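Local coordinates for protein nitrite oxidoreductase subunit A (Kuenenia stuttgartiensis, PDB 7B04) that is a molybdopterin oxidoreductase family protein that carries a molybdenum atom, two MD1 molecules and an iron-sulfur cluster, at residues B[164-178]-B[686-698]. Residues are numbered along the deposited sequence; the frame is centred on the assembly and turned at random.
Sequences RGNDELLRASWDEAF and GSIEYADFAFPAN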
ATOM      1  N   ARG B 164     -12.944 -21.227 -21.086  1.00 33.14           N
ATOM      2  CA  ARG B 164     -13.436 -21.320 -19.718  1.00 34.46           C
ATOM      3  C   ARG B 164     -13.928 -19.989 -19.170  1.00 44.12           C
ATOM      4  O   ARG B 164     -14.479 -19.959 -18.063  1.00 47.11           O
ATOM      5  CB  ARG B 164     -12.341 -21.852 -18.786  1.00 32.36           C
ATOM      6  CG  ARG B 164     -12.108 -23.352 -18.828  1.00 36.47           C
ATOM      7  CD  ARG B 164     -11.215 -23.765 -17.665  1.00 34.30           C
ATOM      8  NE  ARG B 164     -11.009 -25.208 -17.583  1.00 34.16           N
ATOM      9  CZ  ARG B 164      -9.933 -25.836 -18.050  1.00 33.44           C
ATOM     10  NH1 ARG B 164      -8.963 -25.147 -18.633  1.00 26.18           N
ATOM     11  NH2 ARG B 164      -9.826 -27.153 -17.930  1.00 31.81           N
ATOM     12  N   GLY B 165     -13.754 -18.896 -19.909  1.00 43.69           N
ATOM     13  CA  GLY B 165     -14.114 -17.588 -19.402  1.00 35.02           C
ATOM     14  C   GLY B 165     -15.498 -17.143 -19.822  1.00 33.76           C
ATOM     15  O   GLY B 165     -15.990 -16.107 -19.364  1.00 30.26           O
ATOM     16  N   ASN B 166     -16.135 -17.919 -20.698  1.00 33.50           N
ATOM     17  CA  ASN B 166     -17.513 -17.679 -21.100  1.00 34.19           C
ATOM     18  C   ASN B 166     -18.451 -18.775 -20.614  1.00 34.21           C
ATOM     19  O   ASN B 166     -19.610 -18.825 -21.040  1.00 31.16           O
ATOM     20  CB  ASN B 166     -17.604 -17.531 -22.620  1.00 35.66           C
ATOM     21  CG  ASN B 166     -16.900 -16.287 -23.123  1.00 38.06           C
ATOM     22  OD1 ASN B 166     -15.904 -16.371 -23.842  1.00 35.30           O
ATOM     23  ND2 ASN B 166     -17.412 -15.123 -22.741  1.00 43.11           N
ATOM     24  N   ASP B 167     -17.979 -19.650 -19.730  1.00 32.79           N
ATOM     25  CA  ASP B 167     -18.825 -20.647 -19.099  1.00 33.14           C
ATOM     26  C   ASP B 167     -19.361 -20.073 -17.790  1.00 35.14           C
ATOM     27  O   ASP B 167     -19.127 -18.910 -17.456  1.00 36.91           O
ATOM     28  CB  ASP B 167     -18.040 -21.942 -18.882  1.00 28.24           C
ATOM     29  CG  ASP B 167     -18.937 -23.145 -18.668  1.00 32.36           C
ATOM     30  OD1 ASP B 167     -20.173 -22.976 -18.651  1.00 37.13           O
ATOM     31  OD2 ASP B 167     -18.401 -24.262 -18.525  1.00 36.73           O
ATOM     32  N   GLU B 168     -20.085 -20.886 -17.029  1.00 31.78           N
ATOM     33  CA  GLU B 168     -20.740 -20.420 -15.817  1.00 29.78           C
ATOM     34  C   GLU B 168     -20.246 -21.205 -14.611  1.00 36.52           C
ATOM     35  O   GLU B 168     -20.076 -22.426 -14.677  1.00 40.32           O
ATOM     36  CB  GLU B 168     -22.262 -20.545 -15.932  1.00 31.08           C
ATOM     37  CG  GLU B 168     -23.020 -19.921 -14.774  1.00 40.41           C
ATOM     38  CD  GLU B 168     -24.521 -20.007 -14.946  1.00 44.56           C
ATOM     39  OE1 GLU B 168     -24.970 -20.587 -15.958  1.00 41.30           O
ATOM     40  OE2 GLU B 168     -25.252 -19.496 -14.071  1.00 53.70           O
ATOM     41  N   LEU B 169     -20.018 -20.493 -13.509  1.00 32.98           N
ATOM     42  CA  LEU B 169     -19.653 -21.110 -12.242  1.00 26.27           C
ATOM     43  C   LEU B 169     -20.918 -21.298 -11.413  1.00 23.86           C
ATOM     44  O   LEU B 169     -21.569 -20.319 -11.031  1.00 32.27           O
ATOM     45  CB  LEU B 169     -18.634 -20.252 -11.497  1.00 23.21           C
ATOM     46  CG  LEU B 169     -17.261 -20.153 -12.164  1.00 27.77           C
ATOM     47  CD1 LEU B 169     -16.400 -19.114 -11.471  1.00 30.33           C
ATOM     48  CD2 LEU B 169     -16.570 -21.508 -12.176  1.00 28.05           C
ATOM     49  N   LEU B 170     -21.261 -22.550 -11.139  1.00 24.87           N
ATOM     50  CA  LEU B 170     -22.490 -22.913 -10.452  1.00 27.03           C
ATOM     51  C   LEU B 170     -22.227 -23.193  -8.977  1.00 26.11           C
ATOM     52  O   LEU B 170     -21.115 -23.543  -8.574  1.00 25.56           O
ATOM     53  CB  LEU B 170     -23.129 -24.138 -11.113  1.00 32.36           C
ATOM     54  CG  LEU B 170     -23.452 -23.975 -12.598  1.00 38.86           C
ATOM     55  CD1 LEU B 170     -23.941 -25.288 -13.191  1.00 32.94           C
ATOM     56  CD2 LEU B 170     -24.480 -22.870 -12.804  1.00 39.30           C
ATOM     57  N   ARG B 171     -23.273 -23.035  -8.171  1.00 27.40           N
ATOM     58  CA  ARG B 171     -23.156 -23.329  -6.751  1.00 22.31           C
ATOM     59  C   ARG B 171     -23.118 -24.833  -6.522  1.00 22.29           C
ATOM     60  O   ARG B 171     -23.820 -25.599  -7.188  1.00 35.83           O
ATOM     61  CB  ARG B 171     -24.333 -22.723  -5.980  1.00 28.57           C
ATOM     62  CG  ARG B 171     -24.294 -22.998  -4.482  1.00 36.74           C
ATOM     63  CD  ARG B 171     -25.592 -22.626  -3.782  1.00 33.55           C
ATOM     64  NE  ARG B 171     -25.510 -22.883  -2.345  1.00 40.36           N
ATOM     65  CZ  ARG B 171     -25.311 -21.941  -1.429  1.00 36.70           C
ATOM     66  NH1 ARG B 171     -25.183 -20.675  -1.798  1.00 27.95           N
ATOM     67  NH2 ARG B 171     -25.246 -22.263  -0.144  1.00 33.26           N
ATOM     68  N   ALA B 172     -22.290 -25.256  -5.574  1.00 20.88           N
ATOM     69  CA  ALA B 172     -22.223 -26.647  -5.170  1.00 28.70           C
ATOM     70  C   ALA B 172     -22.248 -26.730  -3.654  1.00 29.44           C
ATOM     71  O   ALA B 172     -21.729 -25.851  -2.957  1.00 27.43           O
ATOM     72  CB  ALA B 172     -20.960 -27.332  -5.712  1.00 28.31           C
ATOM     73  N   SER B 173     -22.850 -27.801  -3.149  1.00 29.69           N
ATOM     74  CA  SER B 173     -22.686 -28.129  -1.745  1.00 24.38           C
ATOM     75  C   SER B 173     -21.312 -28.750  -1.536  1.00 21.20           C
ATOM     76  O   SER B 173     -20.696 -29.275  -2.467  1.00 23.19           O
ATOM     77  CB  SER B 173     -23.788 -29.078  -1.270  1.00 35.57           C
ATOM     78  OG  SER B 173     -23.564 -30.395  -1.738  1.00 21.95           O
ATOM     79  N   TRP B 174     -20.820 -28.667  -0.298  1.00 26.99           N
ATOM     80  CA  TRP B 174     -19.463 -29.140  -0.011  1.00 25.64           C
ATOM     81  C   TRP B 174     -19.309 -30.610  -0.361  1.00 25.51           C
ATOM     82  O   TRP B 174     -18.287 -31.021  -0.922  1.00 27.97           O
ATOM     83  CB  TRP B 174     -19.129 -28.923   1.463  1.00 25.18           C
ATOM     84  CG  TRP B 174     -18.722 -27.529   1.762  1.00 23.28           C
ATOM     85  CD1 TRP B 174     -19.487 -26.564   2.353  1.00 23.94           C
ATOM     86  CD2 TRP B 174     -17.451 -26.925   1.488  1.00 26.94           C
ATOM     87  NE1 TRP B 174     -18.771 -25.393   2.460  1.00 23.69           N
ATOM     88  CE2 TRP B 174     -17.519 -25.589   1.939  1.00 25.99           C
ATOM     89  CE3 TRP B 174     -16.265 -27.381   0.908  1.00 19.73           C
ATOM     90  CZ2 TRP B 174     -16.446 -24.709   1.825  1.00 25.96           C
ATOM     91  CZ3 TRP B 174     -15.204 -26.506   0.798  1.00 22.48           C
ATOM     92  CH2 TRP B 174     -15.300 -25.187   1.253  1.00 28.11           C
ATOM     93  N   ASP B 175     -20.339 -31.407  -0.088  1.00 24.05           N
ATOM     94  CA  ASP B 175     -20.286 -32.823  -0.433  1.00 22.11           C
ATOM     95  C   ASP B 175     -20.275 -33.013  -1.940  1.00 36.22           C
ATOM     96  O   ASP B 175     -19.493 -33.812  -2.474  1.00 45.34           O
ATOM     97  CB  ASP B 175     -21.491 -33.539   0.175  1.00 24.79           C
ATOM     98  CG  ASP B 175     -21.255 -35.020   0.376  1.00 33.84           C
ATOM     99  OD1 ASP B 175     -20.277 -35.391   1.058  1.00 40.67           O
ATOM    100  OD2 ASP B 175     -22.040 -35.821  -0.162  1.00 35.86           O
ATOM    101  N   GLU B 176     -21.060 -32.200  -2.643  1.00 35.17           N
ATOM    102  CA  GLU B 176     -21.121 -32.288  -4.097  1.00 29.01           C
ATOM    103  C   GLU B 176     -19.809 -31.840  -4.719  1.00 31.12           C
ATOM    104  O   GLU B 176     -19.262 -32.505  -5.607  1.00 32.19           O
ATOM    105  CB  GLU B 176     -22.260 -31.401  -4.610  1.00 32.86           C
ATOM    106  CG  GLU B 176     -23.455 -32.055  -5.232  1.00 51.71           C
ATOM    107  CD  GLU B 176     -24.405 -30.989  -5.733  1.00 58.08           C
ATOM    108  OE1 GLU B 176     -25.354 -30.641  -4.998  1.00 50.46           O
ATOM    109  OE2 GLU B 176     -24.173 -30.463  -6.841  1.00 58.22           O
ATOM    110  N   ALA B 177     -19.265 -30.737  -4.213  1.00 30.21           N
ATOM    111  CA  ALA B 177     -17.992 -30.226  -4.710  1.00 27.81           C
ATOM    112  C   ALA B 177     -16.867 -31.215  -4.445  1.00 31.76           C
ATOM    113  O   ALA B 177     -15.998 -31.426  -5.297  1.00 39.87           O
ATOM    114  CB  ALA B 177     -17.686 -28.870  -4.064  1.00 25.38           C
ATOM    115  N   PHE B 178     -16.852 -31.813  -3.256  1.00 32.73           N
ATOM    116  CA  PHE B 178     -15.836 -32.818  -2.943  1.00 31.80           C
ATOM    117  C   PHE B 178     -15.974 -34.056  -3.824  1.00 34.95           C
ATOM    118  O   PHE B 178     -14.976 -34.586  -4.325  1.00 34.50           O
ATOM    119  CB  PHE B 178     -15.938 -33.247  -1.478  1.00 26.83           C
ATOM    120  CG  PHE B 178     -15.404 -32.251  -0.503  1.00 28.76           C
ATOM    121  CD1 PHE B 178     -14.274 -31.509  -0.791  1.00 24.91           C
ATOM    122  CD2 PHE B 178     -16.021 -32.074   0.722  1.00 22.66           C
ATOM    123  CE1 PHE B 178     -13.777 -30.598   0.121  1.00 23.37           C
ATOM    124  CE2 PHE B 178     -15.527 -31.158   1.641  1.00 23.76           C
ATOM    125  CZ  PHE B 178     -14.401 -30.422   1.334  1.00 24.44           C
ATOM    126  N   GLY B 686     -10.567 -14.232 -10.561  1.00 35.78           N
ATOM    127  CA  GLY B 686     -10.173 -14.395 -11.948  1.00 38.73           C
ATOM    128  C   GLY B 686      -9.326 -15.628 -12.199  1.00 37.12           C
ATOM    129  O   GLY B 686      -9.336 -16.160 -13.312  1.00 41.27           O
ATOM    130  N   SER B 687      -8.576 -16.090 -11.195  1.00 35.93           N
ATOM    131  CA  SER B 687      -8.088 -17.462 -11.265  1.00 27.37           C
ATOM    132  C   SER B 687      -9.233 -18.446 -11.058  1.00 33.92           C
ATOM    133  O   SER B 687      -9.233 -19.527 -11.653  1.00 36.72           O
ATOM    134  CB  SER B 687      -6.975 -17.700 -10.246  1.00 25.06           C
ATOM    135  OG  SER B 687      -5.821 -16.941 -10.567  1.00 30.10           O
ATOM    136  N   ILE B 688     -10.221 -18.082 -10.234  1.00 34.10           N
ATOM    137  CA  ILE B 688     -11.425 -18.898 -10.120  1.00 34.74           C
ATOM    138  C   ILE B 688     -12.245 -18.785 -11.400  1.00 34.31           C
ATOM    139  O   ILE B 688     -12.849 -19.763 -11.865  1.00 40.08           O
ATOM    140  CB  ILE B 688     -12.263 -18.479  -8.891  1.00 36.22           C
ATOM    141  CG1 ILE B 688     -11.861 -19.220  -7.613  1.00 31.80           C
ATOM    142  CG2 ILE B 688     -13.753 -18.689  -9.142  1.00 28.73           C
ATOM    143  CD1 ILE B 688     -10.459 -18.957  -7.164  1.00 35.70           C
ATOM    144  N   GLU B 689     -12.232 -17.601 -12.016  1.00 34.43           N
ATOM    145  CA  GLU B 689     -12.999 -17.374 -13.235  1.00 36.89           C
ATOM    146  C   GLU B 689     -12.523 -18.259 -14.375  1.00 34.45           C
ATOM    147  O   GLU B 689     -13.299 -18.565 -15.289  1.00 32.88           O
ATOM    148  CB  GLU B 689     -12.912 -15.901 -13.635  1.00 37.15           C
ATOM    149  CG  GLU B 689     -13.974 -15.013 -13.013  1.00 32.61           C
ATOM    150  CD  GLU B 689     -15.106 -14.704 -13.973  1.00 36.23           C
ATOM    151  OE1 GLU B 689     -15.896 -15.620 -14.285  1.00 47.87           O
ATOM    152  OE2 GLU B 689     -15.198 -13.543 -14.423  1.00 26.20           O
ATOM    153  N   TYR B 690     -11.261 -18.677 -14.346  1.00 35.11           N
ATOM    154  CA  TYR B 690     -10.710 -19.588 -15.339  1.00 30.81           C
ATOM    155  C   TYR B 690     -10.335 -20.934 -14.722  1.00 35.37           C
ATOM    156  O   TYR B 690      -9.410 -21.602 -15.190  1.00 37.55           O
ATOM    157  CB  TYR B 690      -9.502 -18.959 -16.031  1.00 30.87           C
ATOM    158  CG  TYR B 690      -9.854 -17.892 -17.048  1.00 40.85           C
ATOM    159  CD1 TYR B 690     -10.265 -18.236 -18.330  1.00 36.50           C
ATOM    160  CD2 TYR B 690      -9.766 -16.542 -16.730  1.00 36.46           C
ATOM    161  CE1 TYR B 690     -10.584 -17.267 -19.264  1.00 37.05           C
ATOM    162  CE2 TYR B 690     -10.083 -15.566 -17.658  1.00 30.47           C
ATOM    163  CZ  TYR B 690     -10.492 -15.934 -18.923  1.00 38.35           C
ATOM    164  OH  TYR B 690     -10.808 -14.966 -19.849  1.00 41.38           O
ATOM    165  N   ALA B 691     -11.045 -21.340 -13.676  1.00 35.12           N
ATOM    166  CA  ALA B 691     -10.826 -22.607 -12.991  1.00 26.80           C
ATOM    167  C   ALA B 691     -12.065 -23.489 -13.115  1.00 28.98           C
ATOM    168  O   ALA B 691     -13.098 -23.081 -13.653  1.00 36.86           O
ATOM    169  CB  ALA B 691     -10.473 -22.382 -11.518  1.00 27.61           C
ATOM    170  N   ASP B 692     -11.950 -24.714 -12.602  1.00 23.64           N
ATOM    171  CA  ASP B 692     -13.050 -25.667 -12.614  1.00 25.03           C
ATOM    172  C   ASP B 692     -13.712 -25.832 -11.256  1.00 31.61           C
ATOM    173  O   ASP B 692     -14.899 -26.174 -11.195  1.00 27.47           O
ATOM    174  CB  ASP B 692     -12.563 -27.042 -13.087  1.00 29.15           C
ATOM    175  CG  ASP B 692     -12.078 -27.032 -14.523  1.00 31.98           C
ATOM    176  OD1 ASP B 692     -12.615 -26.247 -15.333  1.00 26.60           O
ATOM    177  OD2 ASP B 692     -11.157 -27.812 -14.842  1.00 37.24           O
ATOM    178  N   PHE B 693     -12.981 -25.591 -10.171  1.00 30.96           N
ATOM    179  CA  PHE B 693     -13.525 -25.658  -8.824  1.00 20.49           C
ATOM    180  C   PHE B 693     -13.111 -24.426  -8.035  1.00 24.51           C
ATOM    181  O   PHE B 693     -12.079 -23.808  -8.309  1.00 26.05           O
ATOM    182  CB  PHE B 693     -13.048 -26.911  -8.082  1.00 23.32           C
ATOM    183  CG  PHE B 693     -13.728 -28.173  -8.517  1.00 24.58           C
ATOM    184  CD1 PHE B 693     -14.923 -28.566  -7.940  1.00 31.19           C
ATOM    185  CD2 PHE B 693     -13.167 -28.974  -9.498  1.00 30.55           C
ATOM    186  CE1 PHE B 693     -15.547 -29.733  -8.333  1.00 35.43           C
ATOM    187  CE2 PHE B 693     -13.787 -30.140  -9.896  1.00 36.06           C
ATOM    188  CZ  PHE B 693     -14.978 -30.520  -9.313  1.00 35.12           C
ATOM    189  N   ALA B 694     -13.928 -24.083  -7.043  1.00 24.52           N
ATOM    190  CA  ALA B 694     -13.633 -22.994  -6.123  1.00 16.34           C
ATOM    191  C   ALA B 694     -14.106 -23.399  -4.738  1.00 20.97           C
ATOM    192  O   ALA B 694     -15.243 -23.851  -4.577  1.00 22.14           O
ATOM    193  CB  ALA B 694     -14.308 -21.690  -6.560  1.00 19.20           C
ATOM    194  N   PHE B 695     -13.236 -23.241  -3.749  1.00 20.86           N
ATOM    195  CA  PHE B 695     -13.552 -23.625  -2.374  1.00 18.73           C
ATOM    196  C   PHE B 695     -13.411 -22.418  -1.463  1.00 26.99           C
ATOM    197  O   PHE B 695     -12.286 -21.923  -1.262  1.00 30.96           O
ATOM    198  CB  PHE B 695     -12.643 -24.760  -1.908  1.00 22.79           C
ATOM    199  CG  PHE B 695     -12.797 -26.019  -2.708  1.00 27.12           C
ATOM    200  CD1 PHE B 695     -13.861 -26.874  -2.479  1.00 25.56           C
ATOM    201  CD2 PHE B 695     -11.886 -26.339  -3.700  1.00 30.47           C
ATOM    202  CE1 PHE B 695     -14.009 -28.032  -3.218  1.00 28.69           C
ATOM    203  CE2 PHE B 695     -12.030 -27.492  -4.442  1.00 21.96           C
ATOM    204  CZ  PHE B 695     -13.091 -28.340  -4.201  1.00 25.27           C
ATOM    205  N   PRO B 696     -14.505 -21.905  -0.899  1.00 26.09           N
ATOM    206  CA  PRO B 696     -14.416 -20.733  -0.018  1.00 25.74           C
ATOM    207  C   PRO B 696     -13.785 -21.113   1.312  1.00 23.43           C
ATOM    208  O   PRO B 696     -14.290 -21.976   2.033  1.00 22.80           O
ATOM    209  CB  PRO B 696     -15.876 -20.299   0.145  1.00 25.76           C
ATOM    210  CG  PRO B 696     -16.658 -21.543  -0.081  1.00 24.90           C
ATOM    211  CD  PRO B 696     -15.895 -22.352  -1.090  1.00 24.18           C
ATOM    212  N   ALA B 697     -12.668 -20.471   1.624  1.00 23.36           N
ATOM    213  CA  ALA B 697     -11.952 -20.683   2.868  1.00 23.64           C
ATOM    214  C   ALA B 697     -12.232 -19.554   3.848  1.00 29.41           C
ATOM    215  O   ALA B 697     -12.720 -18.482   3.483  1.00 45.43           O
ATOM    216  CB  ALA B 697     -10.451 -20.784   2.612  1.00 26.99           C
ATOM    217  N   ASN B 698     -11.914 -19.811   5.110  1.00 21.79           N
ATOM    218  CA  ASN B 698     -12.046 -18.800   6.146  1.00 24.34           C
ATOM    219  C   ASN B 698     -10.872 -17.833   6.079  1.00 31.47           C
ATOM    220  O   ASN B 698      -9.719 -18.253   5.937  1.00 33.22           O
ATOM    221  CB  ASN B 698     -12.107 -19.456   7.522  1.00 26.55           C
ATOM    222  CG  ASN B 698     -13.472 -20.034   7.833  1.00 29.46           C
ATOM    223  OD1 ASN B 698     -14.497 -19.462   7.466  1.00 28.59           O
ATOM    224  ND2 ASN B 698     -13.491 -21.164   8.531  1.00 31.72           N
TER
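The Arg164 side chain, extended from CG to NE, runs past the backbone of Tyr690 and Ala691 to Asp692. Its NE donates to Asp692 OD1 over 3.0 Å at 144°, on the syn side but from 26° out of the carboxylate plane, which itself lies 54° from that of the guanidinium. Asp692 OD1 has a second salt bridge to Arg137, while Arg164 NH1 and NH2 are bonded to the carbonyls of Asn671 and Ile674. Gly165 lies against the Tyr690 ring, CA to CE1 3.5 Å. Leu169 is the bump set against the type I turn 688-691: CD1 reaches Ile688 CG2 (3.6 Å) and CD2 lies near the carbonyl oxygens of Ile688 and Ala691.

Strands 169-171 and 693-696 belong to one mixed sheet but are not neighbours, since strand 135-137 runs between them, antiparallel to both; the contact is made without direct strand pairing, though backbone carbonyls also take part. Against the start of helix 174-191, Trp174 CZ3 meets the edge of the Phe695 ring at CD1 (3.6 Å), while CZ2 rests on Pro696 CG (3.7 Å). The Pro696 carbonyl O lies in the indole plane, 3.5 Å from Trp174 CH2. Ala177 CB touches Phe695 CE1 (3.9 Å), and Met741 of helix 734-749 touches both Phe178 and Phe695. Beyond Pro696 the chain continues to Ala697 and Asn698, which touch a bound MD1.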